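Local coordinates for UDP-glucose:anthocyanidin 3-O-glucosyltransferase (Clitoria ternatea, PDB 4REL), which is a plant glycosyltransferase of the GT-B fold, built from two Rossmann-like domains that face each other, at residues V285-E290 against F390-F395; V383-K388 against V396-L401; V297-E302 against S324-S329; L234-L239 against E434-L439; L21-L26 against P242-P247. All coordinates share one frame; numbering follows the deposited sequence.

Contact 1 (V285-E290 against F390-F395)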
# COMPACT_ATOMS: atom_id res chain seq x y z
N VAL A 285 16.88 10.09 -13.49
CA VAL A 285 16.70 8.64 -13.56
C VAL A 285 17.15 8.13 -14.93
O VAL A 285 17.92 7.17 -15.02
CB VAL A 285 15.25 8.24 -13.27
CG1 VAL A 285 14.98 6.79 -13.69
CG2 VAL A 285 14.94 8.46 -11.79
N ALA A 286 16.70 8.79 -16.00
CA ALA A 286 17.12 8.37 -17.34
C ALA A 286 18.64 8.44 -17.54
O ALA A 286 19.25 7.49 -18.03
CB ALA A 286 16.40 9.19 -18.42
N GLU A 287 19.25 9.56 -17.15
CA GLU A 287 20.70 9.72 -17.29
C GLU A 287 21.48 8.63 -16.55
O GLU A 287 22.46 8.09 -17.07
CB GLU A 287 21.13 11.10 -16.79
CG GLU A 287 20.64 12.23 -17.65
CD GLU A 287 21.01 13.58 -17.09
OE1 GLU A 287 21.48 13.65 -15.93
OE2 GLU A 287 20.83 14.59 -17.81
N ALA A 288 21.04 8.33 -15.33
CA ALA A 288 21.71 7.34 -14.49
C ALA A 288 21.54 5.95 -15.08
O ALA A 288 22.48 5.16 -15.13
CB ALA A 288 21.19 7.37 -13.07
N LEU A 289 20.33 5.64 -15.53
CA LEU A 289 20.09 4.33 -16.13
C LEU A 289 20.98 4.14 -17.35
O LEU A 289 21.64 3.11 -17.48
CB LEU A 289 18.61 4.16 -16.50
CG LEU A 289 17.65 3.85 -15.36
CD1 LEU A 289 16.21 3.80 -15.88
CD2 LEU A 289 18.01 2.54 -14.67
N GLU A 290 21.02 5.14 -18.23
CA GLU A 290 21.84 5.03 -19.43
C GLU A 290 23.32 4.91 -19.09
O GLU A 290 24.02 4.05 -19.62
CB GLU A 290 21.62 6.23 -20.37
CG GLU A 290 22.49 6.16 -21.62
CD GLU A 290 22.11 7.16 -22.68
OE1 GLU A 290 21.22 8.01 -22.43
OE2 GLU A 290 22.69 7.09 -23.78
N PHE A 390 16.56 11.65 -6.60
CA PHE A 390 17.29 11.07 -7.71
C PHE A 390 18.23 12.09 -8.31
O PHE A 390 17.84 13.20 -8.65
CB PHE A 390 16.34 10.58 -8.81
CG PHE A 390 15.60 9.31 -8.47
CD1 PHE A 390 16.30 8.13 -8.25
CD2 PHE A 390 14.22 9.30 -8.38
CE1 PHE A 390 15.62 6.95 -7.94
CE2 PHE A 390 13.54 8.13 -8.07
CZ PHE A 390 14.24 6.96 -7.86
N THR A 391 19.50 11.70 -8.42
CA THR A 391 20.48 12.47 -9.17
C THR A 391 21.21 11.44 -10.01
O THR A 391 21.19 10.26 -9.69
CB THR A 391 21.52 13.13 -8.26
OG1 THR A 391 22.27 12.11 -7.58
CG2 THR A 391 20.85 14.04 -7.23
N LYS A 392 21.87 11.86 -11.08
CA LYS A 392 22.58 10.90 -11.93
C LYS A 392 23.68 10.17 -11.16
O LYS A 392 23.68 8.95 -11.09
CB LYS A 392 23.16 11.57 -13.17
CG LYS A 392 23.91 10.59 -14.09
CD LYS A 392 24.51 11.30 -15.30
CE LYS A 392 25.58 12.30 -14.89
NZ LYS A 392 26.10 13.07 -16.06
N ASN A 393 24.60 10.91 -10.57
CA ASN A 393 25.71 10.26 -9.88
C ASN A 393 25.29 9.42 -8.69
O ASN A 393 25.80 8.32 -8.50
CB ASN A 393 26.78 11.29 -9.48
CG ASN A 393 27.50 11.88 -10.70
OD1 ASN A 393 27.40 11.35 -11.81
ND2 ASN A 393 28.22 12.98 -10.48
N GLY A 394 24.34 9.92 -7.91
CA GLY A 394 23.90 9.20 -6.72
C GLY A 394 23.19 7.90 -7.05
O GLY A 394 23.44 6.87 -6.43
N PHE A 395 22.30 7.96 -8.04
CA PHE A 395 21.53 6.79 -8.45
C PHE A 395 22.44 5.73 -9.10
O PHE A 395 22.26 4.54 -8.85
CB PHE A 395 20.40 7.24 -9.38
CG PHE A 395 19.43 6.15 -9.77
CD1 PHE A 395 19.24 5.03 -8.98
CD2 PHE A 395 18.71 6.27 -10.95
CE1 PHE A 395 18.36 4.05 -9.37
CE2 PHE A 395 17.82 5.29 -11.34
CZ PHE A 395 17.64 4.17 -10.55
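Phe390 offers one ring face to Val285, whose CG2 lies 3.6 Å from the centroid of that ring and 18° off its normal, a clear CH-pi contact. With CG1 of Val285 anti to the backbone N (chi1 166°), its two methyls are shared out: CG2 goes to Phe390 and CG1 to Phe395. Thr391 turns away and serves its own helix instead; as N-cap of helix 392-403 it accepts from Gly394 N through OG1 at 3.0 Å. Lys392 then sends its aliphatic chain past Glu287 at about a right angle, Lys392 CD coming 3.7 Å from Glu287 CB. Phe395 closes the segment. Ala288 CB presses obliquely on its ring, 3.4 Å from Phe395 CD2, while Val285 CG1 approaches Phe395 CE2 at 4.0 Å. Phe390 CE1 stands over the centre of the Phe395 ring, and both aromatics also rest on Val341 of strand 337-342. No hydrogen bond joins the two segments themselves, although Glu281 OE2, earlier in helix 279-292, takes the N-H of Phe390. Between 285-290 and 390-395 the contact is therefore mainly methyl-to-aromatic packing, with the small Ala288 allowing the close approach.

Contact 2 (V383-K388 against V396-L401)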
# COMPACT_ATOMS: atom_id res chain seq x y z
N VAL A 383 18.43 0.37 0.04
CA VAL A 383 18.99 1.66 0.43
C VAL A 383 18.05 2.77 0.00
O VAL A 383 17.30 2.64 -0.97
CB VAL A 383 20.39 1.93 -0.17
CG1 VAL A 383 21.42 0.96 0.40
CG2 VAL A 383 20.36 1.84 -1.68
N ILE A 384 18.05 3.86 0.76
CA ILE A 384 17.41 5.07 0.28
C ILE A 384 18.43 5.69 -0.67
O ILE A 384 19.62 5.73 -0.36
CB ILE A 384 17.10 6.03 1.44
CG1 ILE A 384 16.05 5.39 2.36
CG2 ILE A 384 16.65 7.39 0.90
CD1 ILE A 384 15.83 6.12 3.69
N VAL A 385 17.96 6.15 -1.84
CA VAL A 385 18.88 6.54 -2.90
C VAL A 385 19.83 7.59 -2.36
O VAL A 385 19.45 8.42 -1.53
CB VAL A 385 18.13 7.03 -4.18
CG1 VAL A 385 17.48 8.39 -3.95
CG2 VAL A 385 19.07 7.05 -5.38
N GLU A 386 21.09 7.48 -2.77
CA GLU A 386 22.12 8.38 -2.27
C GLU A 386 21.76 9.78 -2.71
O GLU A 386 21.60 10.03 -3.91
CB GLU A 386 23.49 7.97 -2.81
CG GLU A 386 24.65 8.82 -2.30
CD GLU A 386 25.99 8.33 -2.81
OE1 GLU A 386 26.26 7.11 -2.73
OE2 GLU A 386 26.79 9.16 -3.29
N GLY A 387 21.57 10.68 -1.75
CA GLY A 387 21.13 12.04 -2.02
C GLY A 387 19.71 12.32 -1.55
O GLY A 387 19.34 13.49 -1.38
N LYS A 388 18.93 11.26 -1.36
CA LYS A 388 17.52 11.32 -0.94
C LYS A 388 16.57 11.81 -2.04
O LYS A 388 15.35 11.80 -1.88
CB LYS A 388 17.35 12.14 0.34
CG LYS A 388 18.22 11.65 1.49
CD LYS A 388 18.18 12.62 2.67
CE LYS A 388 19.17 12.20 3.75
NZ LYS A 388 18.98 12.96 5.02
N VAL A 396 23.41 6.17 -9.90
CA VAL A 396 24.38 5.24 -10.47
C VAL A 396 25.09 4.49 -9.35
O VAL A 396 25.28 3.27 -9.43
CB VAL A 396 25.42 5.95 -11.37
CG1 VAL A 396 26.62 5.05 -11.64
CG2 VAL A 396 24.79 6.38 -12.68
N LYS A 397 25.49 5.21 -8.30
CA LYS A 397 26.16 4.57 -7.17
C LYS A 397 25.26 3.54 -6.49
O LYS A 397 25.71 2.45 -6.19
CB LYS A 397 26.68 5.60 -6.16
CG LYS A 397 27.86 6.41 -6.71
CD LYS A 397 28.31 7.50 -5.74
CE LYS A 397 29.42 8.36 -6.36
NZ LYS A 397 29.94 9.38 -5.41
N SER A 398 23.98 3.88 -6.29
CA SER A 398 23.05 2.94 -5.66
C SER A 398 22.83 1.70 -6.52
O SER A 398 22.74 0.58 -6.00
CB SER A 398 21.72 3.61 -5.34
OG SER A 398 21.90 4.64 -4.38
N LEU A 399 22.73 1.90 -7.83
CA LEU A 399 22.55 0.79 -8.76
C LEU A 399 23.74 -0.15 -8.70
O LEU A 399 23.57 -1.37 -8.65
CB LEU A 399 22.35 1.30 -10.19
CG LEU A 399 20.99 1.94 -10.50
CD1 LEU A 399 21.04 2.72 -11.81
CD2 LEU A 399 19.95 0.84 -10.60
N ASN A 400 24.95 0.41 -8.67
CA ASN A 400 26.13 -0.45 -8.60
C ASN A 400 26.23 -1.21 -7.29
O ASN A 400 26.58 -2.40 -7.28
CB ASN A 400 27.41 0.37 -8.83
CG ASN A 400 27.71 0.55 -10.30
OD1 ASN A 400 28.32 -0.31 -10.94
ND2 ASN A 400 27.28 1.68 -10.86
N LEU A 401 25.93 -0.53 -6.19
CA LEU A 401 25.99 -1.12 -4.87
C LEU A 401 25.15 -2.39 -4.80
O LEU A 401 25.65 -3.45 -4.43
CB LEU A 401 25.51 -0.13 -3.81
CG LEU A 401 25.37 -0.69 -2.40
CD1 LEU A 401 26.73 -1.12 -1.89
CD2 LEU A 401 24.76 0.34 -1.47
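Glu386 lays its carboxylate against the aliphatic chain of Lys397, with Glu386 OE2 3.3 Å from Lys397 CD and Glu386 OE1 3.8 Å from Lys397 CB. Glu386 OE2 makes only a long salt bridge to Lys397 NZ, at 3.8 Å. Deeper in, Ser398 OG is the polar atom at the centre of the contact. Its placement anti to the carbonyl carbon (chi1 -64°) aims it at the turn, where it accepts a weak but fairly straight bond from Glu386 N (3.4 Å, 161°). OG also makes a weak hydrogen bond with Gly394 O, one turn back in its own helix. Val385 CG2 lies 3.8 Å from Ser398 OG. Earlier, in the strand itself, Val383 CG1 touches Leu401 CD2 at 3.9 Å, an apolar patch beside the polar one. A type II turn from Val385 to Lys388, with Gly387 at its third position and a Lys388 N to Val385 O bond of 2.9 Å, starts the reversal of the chain. These contacts pack a beta-alpha unit at the sheet margin: the outermost strand 382-384 of the parallel sheet turns over into helix 392-403, as in the C-terminal Rossmann-like domain of GT-B proteins.

Contact 3 (V297-E302 against S324-S329)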
# COMPACT_ATOMS: atom_id res chain seq x y z
N VAL A 297 14.07 -2.26 -16.92
CA VAL A 297 12.70 -2.10 -17.37
C VAL A 297 12.13 -0.95 -16.56
O VAL A 297 12.11 -1.01 -15.34
CB VAL A 297 11.86 -3.35 -17.10
CG1 VAL A 297 10.41 -3.11 -17.54
CG2 VAL A 297 12.43 -4.55 -17.83
N TRP A 298 11.69 0.10 -17.24
CA TRP A 298 11.18 1.28 -16.54
C TRP A 298 9.71 1.45 -16.91
O TRP A 298 9.38 1.67 -18.08
CB TRP A 298 11.99 2.51 -16.95
CG TRP A 298 11.67 3.80 -16.24
CD1 TRP A 298 10.74 4.00 -15.24
CD2 TRP A 298 12.28 5.08 -16.47
NE1 TRP A 298 10.76 5.32 -14.84
CE2 TRP A 298 11.68 6.01 -15.58
CE3 TRP A 298 13.27 5.54 -17.35
CZ2 TRP A 298 12.04 7.35 -15.55
CZ3 TRP A 298 13.63 6.88 -17.32
CH2 TRP A 298 13.01 7.77 -16.43
N ALA A 299 8.83 1.29 -15.92
CA ALA A 299 7.41 1.53 -16.12
C ALA A 299 7.20 3.00 -15.87
O ALA A 299 7.34 3.47 -14.73
CB ALA A 299 6.58 0.69 -15.16
N LEU A 300 6.89 3.73 -16.94
CA LEU A 300 6.85 5.18 -16.94
C LEU A 300 5.58 5.65 -17.67
O LEU A 300 5.31 5.21 -18.79
CB LEU A 300 8.09 5.74 -17.65
CG LEU A 300 8.22 7.26 -17.83
CD1 LEU A 300 8.44 7.94 -16.49
CD2 LEU A 300 9.35 7.60 -18.78
N LYS A 301 4.81 6.54 -17.04
CA LYS A 301 3.63 7.09 -17.69
C LYS A 301 3.95 7.75 -19.02
O LYS A 301 4.95 8.47 -19.16
CB LYS A 301 2.91 8.10 -16.78
CG LYS A 301 2.08 7.46 -15.68
CD LYS A 301 1.27 8.50 -14.91
CE LYS A 301 0.61 7.88 -13.68
NZ LYS A 301 -0.07 8.89 -12.81
N GLU A 302 3.07 7.52 -19.98
CA GLU A 302 3.19 7.99 -21.35
C GLU A 302 3.46 9.49 -21.45
O GLU A 302 4.24 9.95 -22.29
CB GLU A 302 1.87 7.66 -22.04
CG GLU A 302 1.86 7.74 -23.53
CD GLU A 302 0.57 7.18 -24.10
OE1 GLU A 302 -0.40 7.94 -24.25
OE2 GLU A 302 0.53 5.96 -24.36
N SER A 324 4.73 1.78 -20.71
CA SER A 324 3.68 2.45 -19.95
C SER A 324 3.14 1.58 -18.83
O SER A 324 2.62 2.09 -17.83
CB SER A 324 2.54 2.88 -20.88
OG SER A 324 3.00 3.79 -21.85
N TRP A 325 3.26 0.26 -18.99
CA TRP A 325 2.71 -0.70 -18.04
C TRP A 325 3.49 -2.01 -18.06
O TRP A 325 3.96 -2.44 -19.11
CB TRP A 325 1.24 -0.97 -18.37
CG TRP A 325 0.64 -2.11 -17.61
CD1 TRP A 325 -0.01 -2.05 -16.41
CD2 TRP A 325 0.62 -3.49 -18.00
NE1 TRP A 325 -0.42 -3.30 -16.02
CE2 TRP A 325 -0.04 -4.21 -16.98
CE3 TRP A 325 1.11 -4.20 -19.11
CZ2 TRP A 325 -0.23 -5.59 -17.04
CZ3 TRP A 325 0.93 -5.57 -19.17
CH2 TRP A 325 0.26 -6.25 -18.14
N VAL A 326 3.65 -2.63 -16.89
CA VAL A 326 4.19 -3.98 -16.81
C VAL A 326 3.30 -4.83 -15.89
O VAL A 326 2.62 -4.29 -15.01
CB VAL A 326 5.64 -4.01 -16.25
CG1 VAL A 326 6.56 -3.17 -17.11
CG2 VAL A 326 5.68 -3.54 -14.81
N PRO A 327 3.30 -6.15 -16.10
CA PRO A 327 2.68 -7.04 -15.11
C PRO A 327 3.61 -7.13 -13.90
O PRO A 327 4.47 -8.03 -13.83
CB PRO A 327 2.58 -8.37 -15.86
CG PRO A 327 3.73 -8.34 -16.83
CD PRO A 327 3.91 -6.89 -17.22
N GLN A 328 3.47 -6.21 -12.95
CA GLN A 328 4.49 -6.02 -11.93
C GLN A 328 4.72 -7.26 -11.06
O GLN A 328 5.86 -7.58 -10.75
CB GLN A 328 4.19 -4.79 -11.06
CG GLN A 328 5.24 -4.54 -9.98
CD GLN A 328 5.03 -3.24 -9.26
OE1 GLN A 328 5.42 -2.18 -9.74
NE2 GLN A 328 4.41 -3.31 -8.09
N SER A 329 3.63 -7.95 -10.70
CA SER A 329 3.72 -9.17 -9.90
C SER A 329 4.65 -10.17 -10.57
O SER A 329 5.51 -10.77 -9.93
CB SER A 329 2.33 -9.82 -9.76
OG SER A 329 1.44 -8.97 -9.06
O HOH W 1 5.67 5.05 -21.62
O HOH W 2 1.98 3.84 -24.21
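Ser324 OG is gripped by two waters, each of which reaches across to the other segment. One, 3.0 Å from Ser324 OG, donates to Leu300 O at 2.9 Å; the second sits 2.6 Å from Ser324 OG and donates to Glu302 OE2. With OG anti to the carbonyl carbon (chi1 -62°), the hydroxyl stands between these two acceptors, neither of which it bonds directly. Beneath the waters the backbones meet: Ser324 CA approaches Leu300 O at 3.4 Å, with an angle of 171° at the hydrogen, a very straight CA-H...O contact. From there 324-326 runs back against 297-302, the two directions 143° apart, although strands 296-299 and 320-323 are parallel neighbours in the sheet. Val326 turns inward, its CG1 3.9 Å from Val297 CG1 and 4.3 Å from Ala299 CB. Tyr268 and Cys254 also pack on Val326. Trp325 to Gln328 open the PSPG box, the signature sequence of plant glycosyltransferases, and Pro327 is the N-cap of helix 328-332. Chemically the contact has two halves, an apolar valine-alanine end on the sheet side and an open, hydrated end; no direct hydrogen bond joins the segments, and water carries the polar links.

Contact 4 (L234-L239 against E434-L439)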
# COMPACT_ATOMS: atom_id res chain seq x y z
N LEU A 234 -4.90 -8.24 14.03
CA LEU A 234 -4.87 -9.44 13.20
C LEU A 234 -4.11 -9.16 11.91
O LEU A 234 -4.31 -8.11 11.28
CB LEU A 234 -6.31 -9.88 12.87
CG LEU A 234 -7.27 -10.17 14.03
CD1 LEU A 234 -8.71 -10.40 13.53
CD2 LEU A 234 -6.78 -11.38 14.82
N TYR A 235 -3.24 -10.09 11.52
CA TYR A 235 -2.54 -9.96 10.25
C TYR A 235 -3.11 -10.99 9.27
O TYR A 235 -3.15 -12.18 9.57
CB TYR A 235 -1.03 -10.21 10.42
CG TYR A 235 -0.24 -9.10 11.07
CD1 TYR A 235 0.61 -8.29 10.32
CD2 TYR A 235 -0.33 -8.87 12.44
CE1 TYR A 235 1.35 -7.27 10.92
CE2 TYR A 235 0.40 -7.86 13.04
CZ TYR A 235 1.24 -7.07 12.28
OH TYR A 235 1.96 -6.08 12.90
N VAL A 236 -3.56 -10.52 8.12
CA VAL A 236 -4.01 -11.41 7.06
C VAL A 236 -3.08 -11.23 5.86
O VAL A 236 -2.81 -10.10 5.44
CB VAL A 236 -5.47 -11.15 6.68
CG1 VAL A 236 -5.89 -12.03 5.50
CG2 VAL A 236 -6.36 -11.42 7.88
N VAL A 237 -2.59 -12.35 5.34
CA VAL A 237 -1.60 -12.37 4.28
C VAL A 237 -2.09 -11.55 3.09
O VAL A 237 -3.19 -11.79 2.58
CB VAL A 237 -1.29 -13.82 3.84
CG1 VAL A 237 -0.58 -13.86 2.50
CG2 VAL A 237 -0.45 -14.52 4.91
N PRO A 238 -1.27 -10.59 2.64
CA PRO A 238 -1.65 -9.64 1.58
C PRO A 238 -1.60 -10.21 0.17
O PRO A 238 -2.05 -9.55 -0.76
CB PRO A 238 -0.60 -8.53 1.71
CG PRO A 238 0.59 -9.22 2.32
CD PRO A 238 -0.00 -10.21 3.28
N LEU A 239 -1.02 -11.41 0.01
CA LEU A 239 -0.91 -12.05 -1.29
C LEU A 239 -2.27 -12.20 -1.94
O LEU A 239 -3.27 -12.42 -1.25
CB LEU A 239 -0.24 -13.42 -1.16
CG LEU A 239 1.20 -13.38 -0.65
CD1 LEU A 239 1.78 -14.79 -0.54
CD2 LEU A 239 2.06 -12.51 -1.55
N GLU A 434 -3.98 -18.41 11.50
CA GLU A 434 -4.78 -18.32 12.72
C GLU A 434 -5.57 -17.01 12.76
O GLU A 434 -6.75 -16.99 13.12
CB GLU A 434 -3.90 -18.45 13.97
CG GLU A 434 -4.67 -18.27 15.27
CD GLU A 434 -3.78 -17.89 16.44
OE1 GLU A 434 -2.65 -18.40 16.53
OE2 GLU A 434 -4.22 -17.06 17.28
N ASP A 435 -4.91 -15.92 12.40
CA ASP A 435 -5.55 -14.61 12.45
C ASP A 435 -6.72 -14.52 11.48
O ASP A 435 -7.73 -13.88 11.78
CB ASP A 435 -4.53 -13.50 12.17
CG ASP A 435 -3.64 -13.23 13.36
OD1 ASP A 435 -3.76 -13.96 14.39
OD2 ASP A 435 -2.80 -12.31 13.26
N PHE A 436 -6.58 -15.15 10.32
CA PHE A 436 -7.67 -15.17 9.35
C PHE A 436 -8.86 -15.92 9.93
O PHE A 436 -10.01 -15.48 9.80
CB PHE A 436 -7.24 -15.82 8.03
CG PHE A 436 -8.34 -15.85 6.99
CD1 PHE A 436 -8.66 -14.72 6.27
CD2 PHE A 436 -9.03 -17.02 6.75
CE1 PHE A 436 -9.67 -14.75 5.30
CE2 PHE A 436 -10.04 -17.05 5.78
CZ PHE A 436 -10.36 -15.92 5.07
N ASN A 437 -8.60 -17.05 10.58
CA ASN A 437 -9.68 -17.80 11.21
C ASN A 437 -10.36 -16.98 12.30
O ASN A 437 -11.57 -17.02 12.45
CB ASN A 437 -9.17 -19.14 11.76
CG ASN A 437 -8.80 -20.12 10.67
OD1 ASN A 437 -9.41 -20.14 9.60
ND2 ASN A 437 -7.79 -20.95 10.93
N THR A 438 -9.56 -16.22 13.04
CA THR A 438 -10.11 -15.37 14.09
C THR A 438 -11.06 -14.34 13.50
O THR A 438 -12.16 -14.10 14.04
CB THR A 438 -8.98 -14.65 14.86
OG1 THR A 438 -8.22 -15.63 15.56
CG2 THR A 438 -9.55 -13.65 15.86
N LEU A 439 -10.66 -13.75 12.37
CA LEU A 439 -11.47 -12.77 11.67
C LEU A 439 -12.77 -13.39 11.17
O LEU A 439 -13.84 -12.82 11.33
CB LEU A 439 -10.68 -12.16 10.51
CG LEU A 439 -11.41 -11.19 9.57
CD1 LEU A 439 -12.00 -10.02 10.35
CD2 LEU A 439 -10.45 -10.68 8.47
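Asp435 OD2 accepts from Tyr235 N at 2.9 Å in an almost perfectly straight bond (177°), met on the anti side of the carboxylate and 22° out of its plane. Asp435 CG points anti to its carbonyl carbon (chi1 -76°), which carries OD2 to that N-H. The same oxygen lies near the plane of the Tyr235 ring, at its edge. Beside this bond Leu234 splits its two methyls along the helix: CD2 meets Thr438 CG2 at 3.7 Å, and CD1 reaches Leu439 CB at 4.0 Å. Val236, two residues further on, does likewise, CG1 obliquely against Phe436 CD1 at 3.9 Å and CG2 at 4.2 Å from Leu439 CD2. Here a helix near the C terminus, 431-445, packs on strand 233-235, the outermost strand of the N-terminal parallel sheet; such a return of the last helix to the N-terminal domain is a hallmark of GT-B glycosyltransferases. Not every polar atom is served, for Tyr235 O is buried without a partner in the model and has Asp435 CB 3.2 Å away. In the next shell, Gln431 NE2 bonds Asp435 OD1, steadying the carboxylate from its other oxygen, while Asp218 takes the Tyr235 hydroxyl. Val210 backs both Leu439 and Val236. Helix 18-31 also packs on Phe436 through Lys27, Leu28 and Ile31, and Leu24 of that helix packs on Val236.

Contact 5 (L21-L26 against P242-P247)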
# COMPACT_ATOMS: atom_id res chain seq x y z
N LEU A 21 -8.41 -4.51 -0.31
CA LEU A 21 -9.64 -4.76 0.44
C LEU A 21 -10.53 -5.75 -0.32
O LEU A 21 -11.16 -6.61 0.30
CB LEU A 21 -10.38 -3.46 0.76
CG LEU A 21 -11.58 -3.63 1.69
CD1 LEU A 21 -11.20 -4.38 2.95
CD2 LEU A 21 -12.14 -2.26 2.02
N LEU A 22 -10.59 -5.64 -1.65
CA LEU A 22 -11.36 -6.63 -2.41
C LEU A 22 -10.74 -8.00 -2.22
O LEU A 22 -11.45 -9.00 -2.11
CB LEU A 22 -11.40 -6.29 -3.90
CG LEU A 22 -12.08 -7.34 -4.78
CD1 LEU A 22 -13.51 -7.51 -4.33
CD2 LEU A 22 -12.03 -6.88 -6.24
N ASN A 23 -9.42 -8.04 -2.18
CA ASN A 23 -8.69 -9.28 -1.97
C ASN A 23 -9.15 -9.94 -0.67
O ASN A 23 -9.46 -11.13 -0.64
CB ASN A 23 -7.19 -8.98 -1.91
CG ASN A 23 -6.34 -10.23 -1.98
OD1 ASN A 23 -6.65 -11.18 -2.72
ND2 ASN A 23 -5.25 -10.23 -1.22
N LEU A 24 -9.20 -9.16 0.40
CA LEU A 24 -9.63 -9.70 1.69
C LEU A 24 -11.09 -10.17 1.65
O LEU A 24 -11.42 -11.26 2.13
CB LEU A 24 -9.44 -8.66 2.80
CG LEU A 24 -9.98 -9.07 4.18
CD1 LEU A 24 -9.21 -10.25 4.74
CD2 LEU A 24 -9.91 -7.88 5.14
N VAL A 25 -11.96 -9.34 1.08
CA VAL A 25 -13.38 -9.70 0.99
C VAL A 25 -13.59 -10.97 0.15
O VAL A 25 -14.43 -11.82 0.48
CB VAL A 25 -14.22 -8.52 0.43
CG1 VAL A 25 -15.65 -8.96 0.11
CG2 VAL A 25 -14.23 -7.37 1.44
N LEU A 26 -12.83 -11.11 -0.94
CA LEU A 26 -12.90 -12.33 -1.74
C LEU A 26 -12.56 -13.56 -0.90
O LEU A 26 -13.23 -14.59 -1.01
CB LEU A 26 -11.98 -12.25 -2.96
CG LEU A 26 -12.45 -11.34 -4.10
CD1 LEU A 26 -11.36 -11.11 -5.12
CD2 LEU A 26 -13.68 -11.93 -4.79
N PRO A 242 -6.59 -16.20 -5.97
CA PRO A 242 -6.72 -16.36 -7.42
C PRO A 242 -7.84 -15.53 -8.06
O PRO A 242 -7.67 -15.10 -9.21
CB PRO A 242 -6.99 -17.87 -7.59
CG PRO A 242 -7.30 -18.38 -6.21
CD PRO A 242 -6.57 -17.49 -5.27
N GLN A 243 -8.94 -15.30 -7.35
CA GLN A 243 -10.07 -14.56 -7.91
C GLN A 243 -9.78 -13.06 -8.06
O GLN A 243 -10.48 -12.36 -8.80
CB GLN A 243 -11.35 -14.79 -7.10
CG GLN A 243 -12.63 -14.33 -7.81
CD GLN A 243 -13.86 -15.14 -7.42
OE1 GLN A 243 -13.98 -15.58 -6.27
NE2 GLN A 243 -14.77 -15.34 -8.37
N LEU A 244 -8.76 -12.57 -7.37
CA LEU A 244 -8.40 -11.16 -7.51
C LEU A 244 -7.76 -10.91 -8.87
O LEU A 244 -7.97 -9.88 -9.50
CB LEU A 244 -7.43 -10.74 -6.40
CG LEU A 244 -7.08 -9.24 -6.35
CD1 LEU A 244 -8.30 -8.41 -6.00
CD2 LEU A 244 -5.96 -8.99 -5.35
N LEU A 245 -6.98 -11.89 -9.33
CA LEU A 245 -6.18 -11.73 -10.54
C LEU A 245 -7.01 -11.73 -11.81
O LEU A 245 -7.92 -12.54 -11.99
CB LEU A 245 -5.09 -12.80 -10.60
CG LEU A 245 -4.07 -12.74 -9.46
CD1 LEU A 245 -4.35 -13.79 -8.42
CD2 LEU A 245 -2.65 -12.88 -9.98
N LEU A 246 -6.69 -10.79 -12.70
CA LEU A 246 -7.27 -10.76 -14.04
C LEU A 246 -6.16 -11.03 -15.05
O LEU A 246 -5.30 -10.17 -15.26
CB LEU A 246 -7.93 -9.41 -14.31
CG LEU A 246 -9.09 -9.04 -13.37
CD1 LEU A 246 -9.59 -7.62 -13.62
CD2 LEU A 246 -10.24 -10.04 -13.50
N PRO A 247 -6.17 -12.23 -15.66
CA PRO A 247 -5.25 -12.63 -16.73
C PRO A 247 -5.04 -11.50 -17.73
O PRO A 247 -6.01 -10.90 -18.20
CB PRO A 247 -5.98 -13.79 -17.39
CG PRO A 247 -6.68 -14.44 -16.25
CD PRO A 247 -7.08 -13.33 -15.30
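Leu244 plugs its side chain into helix 18-31, between Leu22, Asn23 and Leu26. This helix follows the first strand of the N-terminal Rossmann-like domain, and residues 242-247 belong to the connection that leads from the last strand of that domain into the C-terminal half of the GT-B fold, so the linker is pinned here through Gln243 and Leu244. The Leu244 side chain is extended away from its own backbone N (chi1 -174°), and its two methyls divide the surface of the helix. Leu244 CD1 meets Leu22 CD2 at 4.0 Å, while Leu244 CD2 lies over the amide of Asn23, crossing that side chain at about a right angle. Leu26 has the other common rotamer, with CG anti to the carbonyl carbon (chi1 -74°), which lets one branch meet the Gln243-Leu244 peptide and the other the Gln243 side chain. Leu26 CD1 presses on Leu244 N at 3.7 Å and on Leu244 CB at 4.1 Å; Leu26 CD2 touches the side of the Gln243 chain, 4.0 Å from its CG. Pro56 packs against both Leu26 and Gln243. No hydrogen bond passes directly between the segments, but the polar end of Asn23 is well occupied: its ND2 gives to Leu239 O, and its OD1 takes the N-H of Cys241, just before 242-247. Arg53 NH2 bonds Leu244 O from another loop. That same Asn23 OD1, already engaged by the backbone of Cys241, has Leu244 CD2 leaning on it at 3.5 Å.

From the N terminus, helix 18-31 opens contact 5, which closes only at 242-247. Before it does, strand 233-235 has opened contact 4, so the two cross; they also touch through Asn23 and Leu239. Contact 4 closes near the C terminus at 434-439, and its span encloses contacts 1, 2 and 3. Contact 1 opens on helix 279-292 and closes at 390-395; contact 3, from 297-302 to 324-329, lies within its span. Contact 2 opens at 383-388, before contact 1 closes, and closes at 396-401, so the two cross, sharing helix 392-403. Contacts 1 to 3 bind the C-terminal sheet and its helices, while contact 5 fixes the linker and contact 4 returns the chain end to the N-terminal domain.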